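Local coordinates for protein L-ornithine N(5)-monooxygenase (Pseudomonas aeruginosa, PDB 3S5W) that hydroxylates the side-chain nitrogen of L-ornithine with FAD, NADPH and molecular oxygen, the first step in making hydroxamate siderophores such as pyoverdin, at residues D309-L312 with I313-I316; I244-N247 with D248-S252. One frame throughout, in Å; residues are numbered along the deposited sequence.

Overall arrangement
Interaction 2 comes first along the chain, in the last turns of helix 237-249, and interaction 1 follows at the start of helix 310-326. Their centres lie 16 Å apart on the same side of the chain's centre, and the two helices touch. R315 NH2 reaches D248 OD2 at 2.8 Å in a salt bridge, while I244 packs against L312 and I316, with L312 CD1 3.4 Å from I244 CG1. Helix 237-249 links strands 228-233 and 253-258 of the five-stranded parallel sheet and begins at Q237, an NADP(+)-binding residue. The backbone N of D309, the N-cap of helix 310-326, hydrogen-bonds the side chain of Q237, tying the start of that helix to the nucleotide-binding end of its neighbour.

Interaction 1: D309-L312 with I313-I316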
ATOM      1  N   ASP A 309      -2.320  10.292  12.449  1.00 22.58           N
ATOM      2  CA  ASP A 309      -1.655  10.147  13.751  1.00 25.26           C
ATOM      3  C   ASP A 309      -1.922  11.374  14.653  1.00 24.35           C
ATOM      4  O   ASP A 309      -1.803  12.524  14.206  1.00 21.20           O
ATOM      5  CB  ASP A 309      -0.145   9.955  13.562  1.00 26.97           C
ATOM      6  CG  ASP A 309       0.598  10.050  14.878  1.00 35.15           C
ATOM      7  OD1 ASP A 309       1.271  11.079  15.122  1.00 39.45           O
ATOM      8  OD2 ASP A 309       0.443   9.116  15.707  1.00 43.13           O
ATOM      9  N   THR A 310      -2.333  11.128  15.906  1.00 24.64           N
ATOM     10  CA  THR A 310      -2.645  12.224  16.832  1.00 25.86           C
ATOM     11  C   THR A 310      -1.584  13.329  16.877  1.00 25.39           C
ATOM     12  O   THR A 310      -1.932  14.499  16.836  1.00 23.59           O
ATOM     13  CB  THR A 310      -2.956  11.696  18.261  1.00 27.71           C
ATOM     14  OG1 THR A 310      -4.148  10.917  18.194  1.00 29.99           O
ATOM     15  CG2 THR A 310      -3.248  12.845  19.223  1.00 29.12           C
ATOM     16  N   ASP A 311      -0.297  12.952  16.947  1.00 25.41           N
ATOM     17  CA  ASP A 311       0.766  13.960  17.079  1.00 25.83           C
ATOM     18  C   ASP A 311       0.868  14.838  15.856  1.00 24.16           C
ATOM     19  O   ASP A 311       1.169  16.016  15.954  1.00 21.19           O
ATOM     20  CB  ASP A 311       2.114  13.330  17.421  1.00 28.05           C
ATOM     21  CG  ASP A 311       2.114  12.692  18.834  1.00 33.69           C
ATOM     22  OD1 ASP A 311       1.320  13.108  19.722  1.00 39.32           O
ATOM     23  OD2 ASP A 311       2.911  11.762  19.054  1.00 39.27           O
ATOM     24  N   LEU A 312       0.604  14.241  14.695  1.00 23.07           N
ATOM     25  CA  LEU A 312       0.625  14.987  13.450  1.00 22.58           C
ATOM     26  C   LEU A 312      -0.589  15.944  13.363  1.00 21.56           C
ATOM     27  O   LEU A 312      -0.471  17.078  12.897  1.00 20.42           O
ATOM     28  CB  LEU A 312       0.709  13.978  12.259  1.00 23.41           C
ATOM     29  CG  LEU A 312       0.813  14.527  10.830  1.00 28.01           C
ATOM     30  CD1 LEU A 312       1.881  15.586  10.717  1.00 30.84           C
ATOM     31  CD2 LEU A 312       1.075  13.408   9.811  1.00 26.57           C
ATOM     32  N   ILE A 313      -1.757  15.512  13.849  1.00 20.36           N
ATOM     33  CA  ILE A 313      -2.894  16.471  13.964  1.00 20.22           C
ATOM     34  C   ILE A 313      -2.497  17.691  14.827  1.00 20.54           C
ATOM     35  O   ILE A 313      -2.733  18.851  14.463  1.00 19.79           O
ATOM     36  CB  ILE A 313      -4.154  15.809  14.551  1.00 20.33           C
ATOM     37  CG1 ILE A 313      -4.609  14.649  13.641  1.00 19.40           C
ATOM     38  CG2 ILE A 313      -5.234  16.856  14.767  1.00 19.26           C
ATOM     39  CD1 ILE A 313      -5.936  13.961  14.055  1.00 18.94           C
ATOM     40  N   GLU A 314      -1.879  17.417  15.969  1.00 20.57           N
ATOM     41  CA  GLU A 314      -1.478  18.515  16.892  1.00 22.85           C
ATOM     42  C   GLU A 314      -0.491  19.462  16.195  1.00 22.01           C
ATOM     43  O   GLU A 314      -0.577  20.693  16.320  1.00 20.32           O
ATOM     44  CB  GLU A 314      -0.851  17.919  18.170  1.00 24.37           C
ATOM     45  CG  GLU A 314      -1.908  17.423  19.176  1.00 31.89           C
ATOM     46  CD  GLU A 314      -1.323  16.501  20.285  1.00 40.38           C
ATOM     47  OE1 GLU A 314      -2.122  15.772  20.918  1.00 41.78           O
ATOM     48  OE2 GLU A 314      -0.079  16.496  20.512  1.00 42.53           O
ATOM     49  N   ARG A 315       0.434  18.869  15.440  1.00 22.63           N
ATOM     50  CA  ARG A 315       1.422  19.670  14.692  1.00 22.40           C
ATOM     51  C   ARG A 315       0.737  20.571  13.670  1.00 20.88           C
ATOM     52  O   ARG A 315       1.047  21.756  13.572  1.00 19.74           O
ATOM     53  CB  ARG A 315       2.440  18.817  13.947  1.00 23.72           C
ATOM     54  CG  ARG A 315       3.596  18.365  14.804  1.00 31.95           C
ATOM     55  CD  ARG A 315       4.617  17.575  13.961  1.00 37.83           C
ATOM     56  NE  ARG A 315       5.385  18.373  12.997  1.00 42.85           N
ATOM     57  CZ  ARG A 315       6.364  17.866  12.235  1.00 44.29           C
ATOM     58  NH1 ARG A 315       6.672  16.582  12.330  1.00 43.07           N
ATOM     59  NH2 ARG A 315       7.045  18.630  11.387  1.00 43.49           N
ATOM     60  N   ILE A 316      -0.210  20.017  12.920  1.00 20.37           N
ATOM     61  CA  ILE A 316      -0.910  20.819  11.922  1.00 20.29           C
ATOM     62  C   ILE A 316      -1.770  21.921  12.575  1.00 19.51           C
ATOM     63  O   ILE A 316      -1.779  23.090  12.138  1.00 19.33           O
ATOM     64  CB  ILE A 316      -1.706  19.898  10.945  1.00 19.70           C
ATOM     65  CG1 ILE A 316      -0.688  19.114  10.091  1.00 21.55           C
ATOM     66  CG2 ILE A 316      -2.586  20.684   9.991  1.00 19.55           C
ATOM     67  CD1 ILE A 316      -1.292  17.927   9.373  1.00 21.80           C
TER
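L312 and I316, one helical turn apart, form the buried apolar pair of this first stretch of helix 310-326. Their side chains cross at an angle, L312 CD1 lying 4.2 Å from I316 CD1. With CG of L312 anti to its backbone N (chi1 -177°), the leucine branches along the same flank of the helix as I316. Behind them the backbone is regular: I316 N donates to L312 O at 3.0 Å, and I313 N to D309 O at 3.0 Å.

D309 is the N-cap. Its OD1 accepts from L312 N at 3.3 Å and, in a weak bond, from D311 N at 3.0 Å, thereby satisfying amides that have no preceding turn to bond to. The L312 N-H meets OD1 on the anti side, 34° out of the carboxylate plane.

The other flank is looser and faces solvent. D311 and E314, both exposed, point the same way, and OD1 of D311 comes within 3.7 Å of OE2 of E314 with the carboxylate planes turned 53° apart. Two like charges this close probably repel. E314 also brings OE1 to 3.6 Å from the CG2 methyl of exposed T310.

On the packed side L312, R315 and I316 all rest on I244 of helix 237-249, and the guanidinium of R315 forms a salt bridge with D248. L312 also touches Q237, whose side chain accepts a bond from the backbone N of D309. I316 meets L264, and T310 and I313 lie against P266, so the start of helix 310-326 is set between helix 237-249 and the loop that holds L264 and P266.

Interaction 2: I244-N247 with D248-S252; sequences IDLN and DSYPS
This is a local contact at the C-terminal end of helix 237-249, where the chain leaves the helix for the turn into strand 253-258. The closing bonds give the evidence: D248 N donates to I244 O at 2.8 Å, S249 N to D245 O at 2.9 Å, and Y250 N to L246 O at 3.0 Å. Y250 is the first residue to depart from helical torsions (phi -126°, psi 76°).

The Y250 ring lies beside the last turn, its edge toward D245. Its CG is anti to the carbonyl carbon (chi1 -64°), which carries CD1 to 4.0 Å from L246 CD2 in an oblique apolar contact. At the ring edge, D245 OD2 sits 3.7 Å from CE1. The same OD2 accepts a bond from a water at 2.6 Å, which also has a weak link to Y250 OH. D245 OD2 is also hydrogen-bonded to the hydroxyl of Y213.

Between neighbouring residues, N247 ND2 donates to D248 OD1 at 3.0 Å, nearly in line with its C-O bond. OD2 of D248 lies 3.5 Å from the CG2 methyl of I244 and forms a salt bridge with R315.

L246 packs on I230 and I232 of strand 228-233, and R330 bonds to N247 O. Because it joins the parallel strands 228-233 and 253-258, helix 237-249 is the crossover of a Rossmann-type beta-alpha-beta unit, its opposite end carrying the NADP(+)-binding residues Q237 and S238.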
ATOM      1  N   ILE A 244       2.595  18.855   5.878  1.00 21.64           N
ATOM      2  CA  ILE A 244       3.677  19.194   6.801  1.00 23.82           C
ATOM      3  C   ILE A 244       5.000  19.311   6.002  1.00 23.49           C
ATOM      4  O   ILE A 244       5.844  20.213   6.265  1.00 23.54           O
ATOM      5  CB  ILE A 244       3.741  18.126   7.937  1.00 23.67           C
ATOM      6  CG1 ILE A 244       2.687  18.449   9.006  1.00 27.63           C
ATOM      7  CG2 ILE A 244       5.152  17.995   8.535  1.00 27.86           C
ATOM      8  CD1 ILE A 244       2.834  19.873   9.698  1.00 32.64           C
ATOM      9  N   ASP A 245       5.187  18.421   5.028  1.00 22.56           N
ATOM     10  CA  ASP A 245       6.362  18.568   4.178  1.00 23.41           C
ATOM     11  C   ASP A 245       6.415  19.916   3.427  1.00 23.62           C
ATOM     12  O   ASP A 245       7.456  20.578   3.402  1.00 24.32           O
ATOM     13  CB  ASP A 245       6.493  17.433   3.179  1.00 23.33           C
ATOM     14  CG  ASP A 245       7.903  17.335   2.633  1.00 26.08           C
ATOM     15  OD1 ASP A 245       8.826  17.121   3.444  1.00 27.32           O
ATOM     16  OD2 ASP A 245       8.075  17.455   1.415  1.00 26.34           O
ATOM     17  N   LEU A 246       5.301  20.324   2.803  1.00 24.33           N
ATOM     18  CA  LEU A 246       5.254  21.648   2.172  1.00 24.33           C
ATOM     19  C   LEU A 246       5.560  22.738   3.189  1.00 24.76           C
ATOM     20  O   LEU A 246       6.393  23.643   2.920  1.00 24.59           O
ATOM     21  CB  LEU A 246       3.919  21.917   1.453  1.00 23.40           C
ATOM     22  CG  LEU A 246       3.685  20.959   0.265  1.00 24.62           C
ATOM     23  CD1 LEU A 246       2.275  21.140  -0.281  1.00 24.57           C
ATOM     24  CD2 LEU A 246       4.711  21.217  -0.831  1.00 23.98           C
ATOM     25  N   ASN A 247       4.903  22.672   4.348  1.00 23.96           N
ATOM     26  CA  ASN A 247       5.102  23.708   5.365  1.00 24.07           C
ATOM     27  C   ASN A 247       6.575  23.828   5.782  1.00 25.10           C
ATOM     28  O   ASN A 247       7.127  24.958   5.893  1.00 23.95           O
ATOM     29  CB  ASN A 247       4.288  23.387   6.619  1.00 23.91           C
ATOM     30  CG  ASN A 247       4.460  24.441   7.719  1.00 24.64           C
ATOM     31  OD1 ASN A 247       3.987  25.563   7.581  1.00 25.16           O
ATOM     32  ND2 ASN A 247       5.150  24.079   8.807  1.00 21.95           N
ATOM     33  N   ASP A 248       7.188  22.661   6.026  1.00 25.55           N
ATOM     34  CA  ASP A 248       8.533  22.596   6.598  1.00 27.17           C
ATOM     35  C   ASP A 248       9.638  22.844   5.563  1.00 28.31           C
ATOM     36  O   ASP A 248      10.654  23.427   5.904  1.00 28.62           O
ATOM     37  CB  ASP A 248       8.790  21.251   7.309  1.00 26.63           C
ATOM     38  CG  ASP A 248       7.979  21.077   8.599  1.00 27.95           C
ATOM     39  OD1 ASP A 248       7.305  22.029   9.034  1.00 28.92           O
ATOM     40  OD2 ASP A 248       8.018  19.955   9.172  1.00 29.23           O
ATOM     41  N   SER A 249       9.438  22.416   4.318  1.00 28.60           N
ATOM     42  CA  SER A 249      10.548  22.321   3.349  1.00 30.78           C
ATOM     43  C   SER A 249      10.439  23.228   2.140  1.00 30.67           C
ATOM     44  O   SER A 249      11.417  23.383   1.403  1.00 31.42           O
ATOM     45  CB  SER A 249      10.677  20.896   2.854  1.00 30.59           C
ATOM     46  OG  SER A 249      11.325  20.159   3.844  1.00 32.74           O
ATOM     47  N   TYR A 250       9.251  23.788   1.932  1.00 29.67           N
ATOM     48  CA  TYR A 250       8.987  24.642   0.783  1.00 30.52           C
ATOM     49  C   TYR A 250       8.440  25.969   1.244  1.00 30.60           C
ATOM     50  O   TYR A 250       7.244  26.218   1.110  1.00 30.44           O
ATOM     51  CB  TYR A 250       8.029  23.942  -0.183  1.00 30.48           C
ATOM     52  CG  TYR A 250       8.624  22.695  -0.760  1.00 31.86           C
ATOM     53  CD1 TYR A 250       8.588  21.490  -0.052  1.00 31.55           C
ATOM     54  CD2 TYR A 250       9.258  22.718  -2.006  1.00 34.34           C
ATOM     55  CE1 TYR A 250       9.168  20.354  -0.566  1.00 35.37           C
ATOM     56  CE2 TYR A 250       9.839  21.589  -2.526  1.00 35.79           C
ATOM     57  CZ  TYR A 250       9.783  20.407  -1.802  1.00 37.50           C
ATOM     58  OH  TYR A 250      10.343  19.273  -2.325  1.00 39.60           O
ATOM     59  N   PRO A 251       9.334  26.845   1.771  1.00 31.69           N
ATOM     60  CA  PRO A 251       8.877  28.068   2.422  1.00 32.07           C
ATOM     61  C   PRO A 251       8.092  28.987   1.477  1.00 31.93           C
ATOM     62  O   PRO A 251       7.246  29.720   1.932  1.00 32.04           O
ATOM     63  CB  PRO A 251      10.177  28.728   2.950  1.00 32.63           C
ATOM     64  CG  PRO A 251      11.316  28.057   2.204  1.00 33.09           C
ATOM     65  CD  PRO A 251      10.807  26.686   1.840  1.00 32.17           C
ATOM     66  N   SER A 252       8.316  28.900   0.174  1.00 32.29           N
ATOM     67  CA  SER A 252       7.554  29.764  -0.731  1.00 32.50           C
ATOM     68  C   SER A 252       6.208  29.170  -1.160  1.00 30.53           C
ATOM     69  O   SER A 252       5.463  29.818  -1.883  1.00 30.48           O
ATOM     70  CB  SER A 252       8.402  30.224  -1.927  1.00 33.26           C
ATOM     71  OG  SER A 252       8.464  29.198  -2.900  1.00 39.04           O
TER
HETATM   72  O   HOH W   1      10.423  17.021   0.266  1.00 34.76           O